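Local coordinates for protein glycoside Hydrolase (Bacteroides plebeius, PDB 5T3B) that is a glycoside hydrolase of family 50 from a human gut bacterium and probably cleaves glycosidic bonds in agarose-type polysaccharides, as relatives in that family do, at residues A[313-318]-A[349-354]; A[61-66]-A[422-427]; A[162-167]-A[185-190]. One frame throughout, in Å; residues are numbered along the deposited sequence. Where two conformers were deposited one is given.

Contact 1: residues A[313-318]-A[349-354]; sequences KYYSAI and KAAGKY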
loop_
_atom_site.group_PDB
_atom_site.type_symbol
_atom_site.label_atom_id
_atom_site.label_comp_id
_atom_site.label_asym_id
_atom_site.label_seq_id
_atom_site.Cartn_x
_atom_site.Cartn_y
_atom_site.Cartn_z
ATOM N N LYS A 313 -6.263 -17.167 10.057
ATOM C CA LYS A 313 -5.216 -18.166 10.135
ATOM C C LYS A 313 -3.923 -17.681 9.441
ATOM O O LYS A 313 -2.815 -17.992 9.871
ATOM C CB LYS A 313 -5.674 -19.501 9.553
ATOM C CG LYS A 313 -6.735 -20.178 10.386
ATOM C CD LYS A 313 -6.939 -21.586 9.887
ATOM C CE LYS A 313 -5.834 -22.500 10.358
ATOM N NZ LYS A 313 -5.671 -22.682 11.865
ATOM N N TYR A 314 -4.098 -16.912 8.358
ATOM C CA TYR A 314 -2.981 -16.350 7.624
ATOM C C TYR A 314 -2.220 -15.316 8.472
ATOM O O TYR A 314 -1.034 -15.462 8.751
ATOM C CB TYR A 314 -3.519 -15.787 6.312
ATOM C CG TYR A 314 -2.449 -15.165 5.473
ATOM C CD1 TYR A 314 -1.611 -15.949 4.692
ATOM C CD2 TYR A 314 -2.209 -13.793 5.519
ATOM C CE1 TYR A 314 -0.588 -15.395 3.937
ATOM C CE2 TYR A 314 -1.201 -13.240 4.745
ATOM C CZ TYR A 314 -0.364 -14.042 4.023
ATOM O OH TYR A 314 0.628 -13.475 3.273
ATOM N N TYR A 315 -2.941 -14.245 8.838
ATOM C CA TYR A 315 -2.301 -13.138 9.510
ATOM C C TYR A 315 -1.779 -13.509 10.894
ATOM O O TYR A 315 -0.697 -13.036 11.285
ATOM C CB TYR A 315 -3.258 -11.959 9.613
ATOM C CG TYR A 315 -3.593 -11.241 8.306
ATOM C CD1 TYR A 315 -2.595 -10.805 7.423
ATOM C CD2 TYR A 315 -4.906 -10.991 7.977
ATOM C CE1 TYR A 315 -2.943 -10.077 6.309
ATOM C CE2 TYR A 315 -5.240 -10.258 6.865
ATOM C CZ TYR A 315 -4.252 -9.826 6.026
ATOM O OH TYR A 315 -4.620 -9.099 4.879
ATOM N N SER A 316 -2.501 -14.347 11.624
ATOM C CA SER A 316 -2.042 -14.688 12.925
ATOM C C SER A 316 -0.778 -15.518 12.889
ATOM O O SER A 316 0.137 -15.315 13.706
ATOM C CB SER A 316 -3.163 -15.375 13.698
ATOM O OG SER A 316 -3.440 -16.683 13.148
ATOM N N ALA A 317 -0.656 -16.419 11.917
ATOM C CA ALA A 317 0.563 -17.190 11.796
ATOM C C ALA A 317 1.778 -16.287 11.585
ATOM O O ALA A 317 2.852 -16.525 12.113
ATOM C CB ALA A 317 0.480 -18.174 10.640
ATOM N N ILE A 318 1.610 -15.265 10.742
ATOM C CA ILE A 318 2.718 -14.415 10.403
ATOM C C ILE A 318 3.085 -13.484 11.580
ATOM O O ILE A 318 4.235 -13.314 11.934
ATOM C CB ILE A 318 2.433 -13.693 9.087
ATOM C CG1 ILE A 318 2.348 -14.780 7.971
ATOM C CG2 ILE A 318 3.542 -12.676 8.804
ATOM C CD1 ILE A 318 1.724 -14.285 6.676
ATOM N N LYS A 349 -11.321 -7.233 10.049
ATOM C CA LYS A 349 -11.246 -7.571 11.454
ATOM C C LYS A 349 -10.040 -8.417 11.762
ATOM O O LYS A 349 -9.275 -8.149 12.726
ATOM C CB LYS A 349 -12.511 -8.246 11.904
ATOM C CG LYS A 349 -12.466 -8.561 13.394
ATOM C CD LYS A 349 -13.853 -9.036 13.838
ATOM C CE LYS A 349 -13.842 -9.297 15.344
ATOM N NZ LYS A 349 -13.869 -10.750 15.584
ATOM N N ALA A 350 -9.834 -9.460 10.957
ATOM C CA ALA A 350 -8.648 -10.292 11.156
ATOM C C ALA A 350 -7.336 -9.511 11.027
ATOM O O ALA A 350 -6.416 -9.634 11.820
ATOM C CB ALA A 350 -8.697 -11.461 10.197
ATOM N N ALA A 351 -7.241 -8.724 9.964
ATOM C CA ALA A 351 -6.038 -7.949 9.723
ATOM C C ALA A 351 -5.796 -6.975 10.858
ATOM O O ALA A 351 -4.646 -6.807 11.250
ATOM C CB ALA A 351 -6.157 -7.210 8.427
ATOM N N GLY A 352 -6.858 -6.361 11.414
ATOM C CA GLY A 352 -6.619 -5.434 12.536
ATOM C C GLY A 352 -6.100 -6.083 13.791
ATOM O O GLY A 352 -5.432 -5.409 14.562
ATOM N N LYS A 353 -6.400 -7.347 13.976
ATOM C CA LYS A 353 -5.954 -8.075 15.203
ATOM C C LYS A 353 -4.504 -8.407 15.105
ATOM O O LYS A 353 -3.820 -8.515 16.124
ATOM C CB LYS A 353 -6.752 -9.364 15.383
ATOM C CG LYS A 353 -8.150 -9.122 15.809
ATOM C CD LYS A 353 -8.922 -10.484 15.828
ATOM C CE LYS A 353 -8.370 -11.539 16.723
ATOM N NZ LYS A 353 -9.261 -12.776 16.593
ATOM N N TYR A 354 -3.961 -8.578 13.905
ATOM C CA TYR A 354 -2.593 -9.149 13.694
ATOM C C TYR A 354 -1.588 -8.300 12.967
ATOM O O TYR A 354 -0.399 -8.349 13.213
ATOM C CB TYR A 354 -2.744 -10.566 13.075
ATOM C CG TYR A 354 -3.499 -11.491 13.923
ATOM C CD1 TYR A 354 -2.922 -11.922 15.147
ATOM C CD2 TYR A 354 -4.763 -11.903 13.635
ATOM C CE1 TYR A 354 -3.578 -12.810 15.975
ATOM C CE2 TYR A 354 -5.459 -12.763 14.503
ATOM C CZ TYR A 354 -4.843 -13.139 15.716
ATOM O OH TYR A 354 -5.428 -14.035 16.575
#
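Segments 313-318 and 349-354, on helices 300-324 and 345-354, run nearly parallel where Ser316 meets Tyr354: their axes come within 8.8 Å at an angle of 7°, and the CA atoms of these two residues lie 5.6 Å apart. Ser316 supplies a CH-pi contact, its CB sitting above the middle of the Tyr354 ring, 3.4 Å from the centroid and 11° off the normal. Lys353 CB lies nearer the rim of the opposite face. Beside this CH-pi contact, Tyr315 CB touches Tyr354 CB at 3.8 Å. With CG anti to its own carbonyl carbon (chi1 -70°), Tyr315 brings its ring up to the neighbouring helix, where CE2 reaches Ala351 CB at 3.5 Å and CD2 passes Ala350 CB at 4.4 Å; the small alanines allow this close approach. The hydroxyls look elsewhere: Ser316 OG bonds the backbone O of Glu312, Tyr315 OH bonds Ser335, and Tyr354 OH bonds a carboxylate oxygen of Glu312, whose other oxygen forms a salt bridge with Lys353. The segments thus meet through CH-pi and carbon-carbon contacts; the Glu312 bond fixes where the Tyr354 hydroxyl lies, while CB atoms on both ring faces probably restrict its turning.

Contact 2: residues A[61-66]-A[422-427]; sequences RILPYL and FTLGLL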
loop_
_atom_site.group_PDB
_atom_site.type_symbol
_atom_site.label_atom_id
_atom_site.label_comp_id
_atom_site.label_asym_id
_atom_site.label_seq_id
_atom_site.Cartn_x
_atom_site.Cartn_y
_atom_site.Cartn_z
ATOM N N ARG A 61 -11.013 17.581 -6.328
ATOM C CA ARG A 61 -10.526 18.462 -5.293
ATOM C C ARG A 61 -9.026 18.552 -5.428
ATOM O O ARG A 61 -8.326 17.546 -5.225
ATOM C CB ARG A 61 -10.932 17.945 -3.895
ATOM C CG ARG A 61 -10.453 18.861 -2.778
ATOM C CD ARG A 61 -11.097 18.507 -1.449
ATOM N NE ARG A 61 -10.690 17.185 -0.968
ATOM C CZ ARG A 61 -10.915 16.719 0.254
ATOM N NH1 ARG A 61 -11.417 17.507 1.198
ATOM N NH2 ARG A 61 -10.571 15.484 0.533
ATOM N N ILE A 62 -8.497 19.760 -5.663
ATOM C CA ILE A 62 -7.083 19.960 -5.697
ATOM C C ILE A 62 -6.632 20.971 -4.607
ATOM O O ILE A 62 -7.422 21.793 -4.131
ATOM C CB ILE A 62 -6.539 20.373 -7.092
ATOM C CG1 ILE A 62 -7.115 21.698 -7.581
ATOM C CG2 ILE A 62 -6.792 19.289 -8.113
ATOM C CD1 ILE A 62 -6.385 22.269 -8.798
ATOM N N LEU A 63 -5.351 20.927 -4.280
ATOM C CA LEU A 63 -4.819 21.664 -3.139
ATOM C C LEU A 63 -5.042 23.189 -3.205
ATOM O O LEU A 63 -5.453 23.767 -2.179
ATOM C CB LEU A 63 -3.382 21.306 -2.901
ATOM C CG LEU A 63 -2.775 21.828 -1.616
ATOM C CD1 LEU A 63 -3.460 21.287 -0.362
ATOM C CD2 LEU A 63 -1.284 21.510 -1.577
ATOM N N PRO A 64 -4.870 23.814 -4.372
ATOM C CA PRO A 64 -5.095 25.265 -4.451
ATOM C C PRO A 64 -6.510 25.710 -4.153
ATOM O O PRO A 64 -6.720 26.892 -3.885
ATOM C CB PRO A 64 -4.735 25.549 -5.910
ATOM C CG PRO A 64 -3.754 24.514 -6.278
ATOM C CD PRO A 64 -4.272 23.307 -5.628
ATOM N N TYR A 65 -7.481 24.790 -4.191
ATOM C CA TYR A 65 -8.885 25.139 -4.110
ATOM C C TYR A 65 -9.572 24.612 -2.874
ATOM O O TYR A 65 -10.793 24.517 -2.804
ATOM C CB TYR A 65 -9.577 24.692 -5.416
ATOM C CG TYR A 65 -9.091 25.445 -6.668
ATOM C CD1 TYR A 65 -8.682 26.764 -6.610
ATOM C CD2 TYR A 65 -9.047 24.792 -7.904
ATOM C CE1 TYR A 65 -8.264 27.444 -7.741
ATOM C CE2 TYR A 65 -8.671 25.473 -9.040
ATOM C CZ TYR A 65 -8.284 26.811 -8.953
ATOM O OH TYR A 65 -7.938 27.472 -10.093
ATOM N N LEU A 66 -8.779 24.235 -1.885
ATOM C CA LEU A 66 -9.311 23.937 -0.558
ATOM C C LEU A 66 -9.663 25.177 0.186
ATOM O O LEU A 66 -8.854 26.065 0.315
ATOM C CB LEU A 66 -8.225 23.395 0.284
ATOM C CG LEU A 66 -7.790 22.113 -0.026
ATOM C CD1 LEU A 66 -6.983 21.485 1.204
ATOM C CD2 LEU A 66 -8.884 21.159 -0.378
ATOM N N PHE A 422 -6.732 12.258 -4.639
ATOM C CA PHE A 422 -6.774 10.979 -3.924
ATOM C C PHE A 422 -6.090 11.138 -2.566
ATOM O O PHE A 422 -6.639 10.668 -1.530
ATOM C CB PHE A 422 -6.124 9.858 -4.772
ATOM C CG PHE A 422 -6.615 8.489 -4.434
ATOM C CD1 PHE A 422 -7.818 8.053 -4.941
ATOM C CD2 PHE A 422 -5.922 7.663 -3.592
ATOM C CE1 PHE A 422 -8.356 6.829 -4.607
ATOM C CE2 PHE A 422 -6.455 6.416 -3.258
ATOM C CZ PHE A 422 -7.639 6.003 -3.768
ATOM N N THR A 423 -4.933 11.777 -2.526
ATOM C CA THR A 423 -4.213 11.922 -1.286
ATOM C C THR A 423 -4.946 12.820 -0.295
ATOM O O THR A 423 -4.911 12.529 0.904
ATOM C CB THR A 423 -2.788 12.393 -1.524
ATOM O OG1 THR A 423 -2.749 13.666 -2.178
ATOM C CG2 THR A 423 -1.985 11.328 -2.270
ATOM N N LEU A 424 -5.602 13.882 -0.748
ATOM C CA LEU A 424 -6.399 14.680 0.194
ATOM C C LEU A 424 -7.474 13.833 0.832
ATOM O O LEU A 424 -7.758 13.988 2.028
ATOM C CB LEU A 424 -6.963 15.920 -0.476
ATOM C CG LEU A 424 -5.982 17.017 -0.817
ATOM C CD1 LEU A 424 -6.545 18.019 -1.787
ATOM C CD2 LEU A 424 -5.485 17.712 0.438
ATOM N N GLY A 425 -8.097 12.972 0.045
ATOM C CA GLY A 425 -9.068 12.070 0.586
ATOM C C GLY A 425 -8.535 11.166 1.664
ATOM O O GLY A 425 -9.192 10.898 2.660
ATOM N N LEU A 426 -7.307 10.662 1.441
ATOM C CA LEU A 426 -6.632 9.785 2.416
ATOM C C LEU A 426 -6.223 10.586 3.659
ATOM O O LEU A 426 -6.275 10.044 4.770
ATOM C CB LEU A 426 -5.442 9.131 1.800
ATOM C CG LEU A 426 -5.677 8.184 0.680
ATOM C CD1 LEU A 426 -4.406 7.598 0.118
ATOM C CD2 LEU A 426 -6.679 7.081 1.071
ATOM N N LEU A 427 -5.789 11.834 3.497
ATOM C CA LEU A 427 -5.374 12.659 4.631
ATOM C C LEU A 427 -6.494 12.833 5.622
ATOM O O LEU A 427 -6.237 13.038 6.803
ATOM C CB LEU A 427 -4.775 13.977 4.169
ATOM C CG LEU A 427 -3.401 13.893 3.541
ATOM C CD1 LEU A 427 -3.075 15.176 2.776
ATOM C CD2 LEU A 427 -2.334 13.535 4.525
#
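A turn following strand 56-60 packs against helix 412-427 here, with Leu424 projecting from the helix among Arg61, Leu63 and Leu66. Leu424 CD1 lies mainly against the backbone of the turn, 3.9 Å from Arg61 O and 4.0 Å from Leu63 N, whereas CD2 meets the methyls of two leucines, Leu66 CD1 at 4.1 Å and Leu63 CD1 at 4.2 Å. The Leu63 side chain crosses that of Leu424 at about a right angle. Arg61 approaches from another side. Its chain leaves extended and then bends at chi3 (66°), which brings the guanidinium beside the helix: NH2 lies 3.8 Å from Leu424 CB, and Gly425 CA sits in the guanidinium plane at its edge. These are packing contacts, since no hydrogen bond crosses between the segments. The charge is met just past the end of the helix, where Glu428 forms a salt bridge with NH2, and Tyr33 offers a cation-pi partner. Replacing Arg61 by an alanine would probably cost Glu428 this salt-bridge partner and open a gap beside Leu424 CB. Ile468 of helix 459-469 also touches Leu424. A helix leading into a parallel strand, 432-437, and covered on its outer side by terminal parts of the chain is consistent with the outer layer of a (beta/alpha)8 barrel, the fold known for family 50.

Contact 3: residues A[162-167]-A[185-190]; sequences HSVCAF and SPLTQA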
loop_
_atom_site.group_PDB
_atom_site.type_symbol
_atom_site.label_atom_id
_atom_site.label_comp_id
_atom_site.label_asym_id
_atom_site.label_seq_id
_atom_site.Cartn_x
_atom_site.Cartn_y
_atom_site.Cartn_z
ATOM N N HIS A 162 9.967 9.350 0.974
ATOM C CA HIS A 162 11.051 8.891 1.871
ATOM C C HIS A 162 11.241 7.422 1.985
ATOM O O HIS A 162 12.179 6.966 2.614
ATOM C CB HIS A 162 10.890 9.525 3.248
ATOM C CG HIS A 162 10.923 11.034 3.226
ATOM N ND1 HIS A 162 12.103 11.741 3.272
ATOM C CD2 HIS A 162 9.946 11.963 3.058
ATOM C CE1 HIS A 162 11.823 13.026 3.199
ATOM N NE2 HIS A 162 10.532 13.191 3.021
ATOM N N SER A 163 10.315 6.656 1.389
ATOM C CA SER A 163 10.356 5.221 1.475
ATOM C C SER A 163 10.179 4.556 0.112
ATOM O O SER A 163 9.542 5.185 -0.785
ATOM C CB SER A 163 9.276 4.690 2.389
ATOM O OG SER A 163 9.337 5.231 3.695
ATOM N N VAL A 164 10.703 3.340 0.014
ATOM C CA VAL A 164 10.432 2.517 -1.144
ATOM C C VAL A 164 9.765 1.258 -0.628
ATOM O O VAL A 164 10.254 0.629 0.328
ATOM C CB VAL A 164 11.694 2.252 -1.979
ATOM C CG1 VAL A 164 12.102 3.541 -2.648
ATOM C CG2 VAL A 164 12.815 1.644 -1.188
ATOM N N CYS A 165 8.659 0.859 -1.228
ATOM C CA CYS A 165 7.790 -0.172 -0.684
ATOM C C CYS A 165 7.381 -1.122 -1.760
ATOM O O CYS A 165 6.602 -0.743 -2.640
ATOM C CB CYS A 165 6.567 0.445 -0.004
ATOM S SG CYS A 165 6.879 1.701 1.272
ATOM N N ALA A 166 7.848 -2.361 -1.623
ATOM C CA ALA A 166 7.501 -3.523 -2.403
ATOM C C ALA A 166 8.155 -3.639 -3.740
ATOM O O ALA A 166 8.459 -2.631 -4.407
ATOM C CB ALA A 166 5.987 -3.714 -2.525
ATOM N N PHE A 167 8.321 -4.858 -4.167
ATOM C CA PHE A 167 8.699 -5.163 -5.538
ATOM C C PHE A 167 10.079 -4.718 -5.972
ATOM O O PHE A 167 10.340 -4.587 -7.145
ATOM C CB PHE A 167 7.646 -4.735 -6.540
ATOM C CG PHE A 167 6.210 -4.968 -6.125
ATOM C CD1 PHE A 167 5.809 -6.197 -5.645
ATOM C CD2 PHE A 167 5.289 -3.972 -6.212
ATOM C CE1 PHE A 167 4.485 -6.407 -5.269
ATOM C CE2 PHE A 167 3.990 -4.157 -5.839
ATOM C CZ PHE A 167 3.582 -5.362 -5.396
ATOM N N SER A 185 21.597 9.548 5.377
ATOM C CA SER A 185 20.231 9.813 5.059
ATOM C C SER A 185 19.594 8.567 4.344
ATOM O O SER A 185 19.813 8.296 3.164
ATOM C CB SER A 185 20.104 11.018 4.172
ATOM O OG SER A 185 20.736 12.111 4.798
ATOM N N PRO A 186 18.746 7.841 5.090
ATOM C CA PRO A 186 18.256 6.583 4.551
ATOM C C PRO A 186 17.131 6.783 3.546
ATOM O O PRO A 186 16.421 7.778 3.534
ATOM C CB PRO A 186 17.665 5.847 5.774
ATOM C CG PRO A 186 17.264 6.950 6.657
ATOM C CD PRO A 186 18.271 8.061 6.452
ATOM N N LEU A 187 16.958 5.757 2.732
ATOM C CA LEU A 187 15.768 5.581 1.931
ATOM C C LEU A 187 15.088 4.339 2.547
ATOM O O LEU A 187 15.532 3.212 2.328
ATOM C CB LEU A 187 16.180 5.340 0.482
ATOM C CG LEU A 187 15.039 5.174 -0.499
ATOM C CD1 LEU A 187 14.061 6.291 -0.409
ATOM C CD2 LEU A 187 15.573 5.021 -1.906
ATOM N N THR A 188 14.101 4.593 3.407
ATOM C CA THR A 188 13.600 3.484 4.194
ATOM C C THR A 188 12.868 2.483 3.282
ATOM O O THR A 188 12.254 2.873 2.299
ATOM C CB THR A 188 12.747 3.951 5.356
ATOM O OG1 THR A 188 11.739 4.842 4.950
ATOM C CG2 THR A 188 13.590 4.669 6.359
ATOM N N GLN A 189 12.972 1.210 3.641
ATOM C CA GLN A 189 12.455 0.163 2.739
ATOM C C GLN A 189 11.435 -0.715 3.408
ATOM O O GLN A 189 11.524 -1.010 4.611
ATOM C CB GLN A 189 13.562 -0.619 2.057
ATOM C CG GLN A 189 14.373 -1.416 2.963
ATOM C CD GLN A 189 15.539 -2.234 2.317
ATOM O OE1 GLN A 189 15.591 -2.567 1.062
ATOM N NE2 GLN A 189 16.422 -2.574 3.111
ATOM N N ALA A 190 10.501 -1.187 2.602
ATOM C CA ALA A 190 9.504 -2.145 3.051
ATOM C C ALA A 190 9.432 -3.287 2.025
ATOM O O ALA A 190 8.750 -3.141 0.984
ATOM C CB ALA A 190 8.156 -1.530 3.217
HETATM O O HOH W 1 13.943 8.146 4.679
HETATM O O HOH W 2 14.495 10.425 3.285
HETATM O O HOH W 3 11.097 -1.772 -0.985
#
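Val164 and Gln189 pair at the middle of two neighbouring parallel strands, 163-165 and 188-190, which helix 169-182 connects as a beta-alpha-beta crossover. Such units build the (beta/alpha)8 barrel expected of this family. From CB of Val164 two methyls part. CG1, anti to the carbonyl carbon (chi1 -70°), meets Leu187 CD2 at 3.8 Å, the two side chains crossing at about a right angle. CG2 instead leans back over the adjoining strand, 3.7 Å from Thr188 O and 4.0 Å from Gln189 CB. Phe156 of helix 145-158 also touches this valine, placing it in the layer between strands and helices. The backbone of Val164 works in both directions: its N donates to Thr188 O at 2.8 Å, nearly in line with the carbonyl, and its O accepts from Ala190 N at 2.9 Å. Thr188 N to His162 O and Ala166 N to Ala190 O extend the parallel pattern at either end. On the other sheet face Cys165 SG rests 4.0 Å from Ala190 CB. On that same face Ser163 OG, which Tyr121 OH also bonds, lies 2.7 Å from Thr188 OG1 in a short hydroxyl pair whose donor could be either residue.

Overall arrangement
The three contacts share no helix or strand and touch one another nowhere. Contact 2 spans the longest stretch of chain: its first segment, 61-66, comes first and its second, 422-427, last, so contact 3 and then contact 1 both form within that span. Contacts 1 and 2 lie on opposite sides of the chain's centre, their centres 32 Å apart; contact 3 is 24 Å from each, centre to centre. Its strands belong to the parallel core, which also includes strand 358-361, just after contact 1, and strand 432-437, just after contact 2. A strand pair, a helix pair and a loop-helix contact lie at three separate places in what is probably one (beta/alpha)8 barrel.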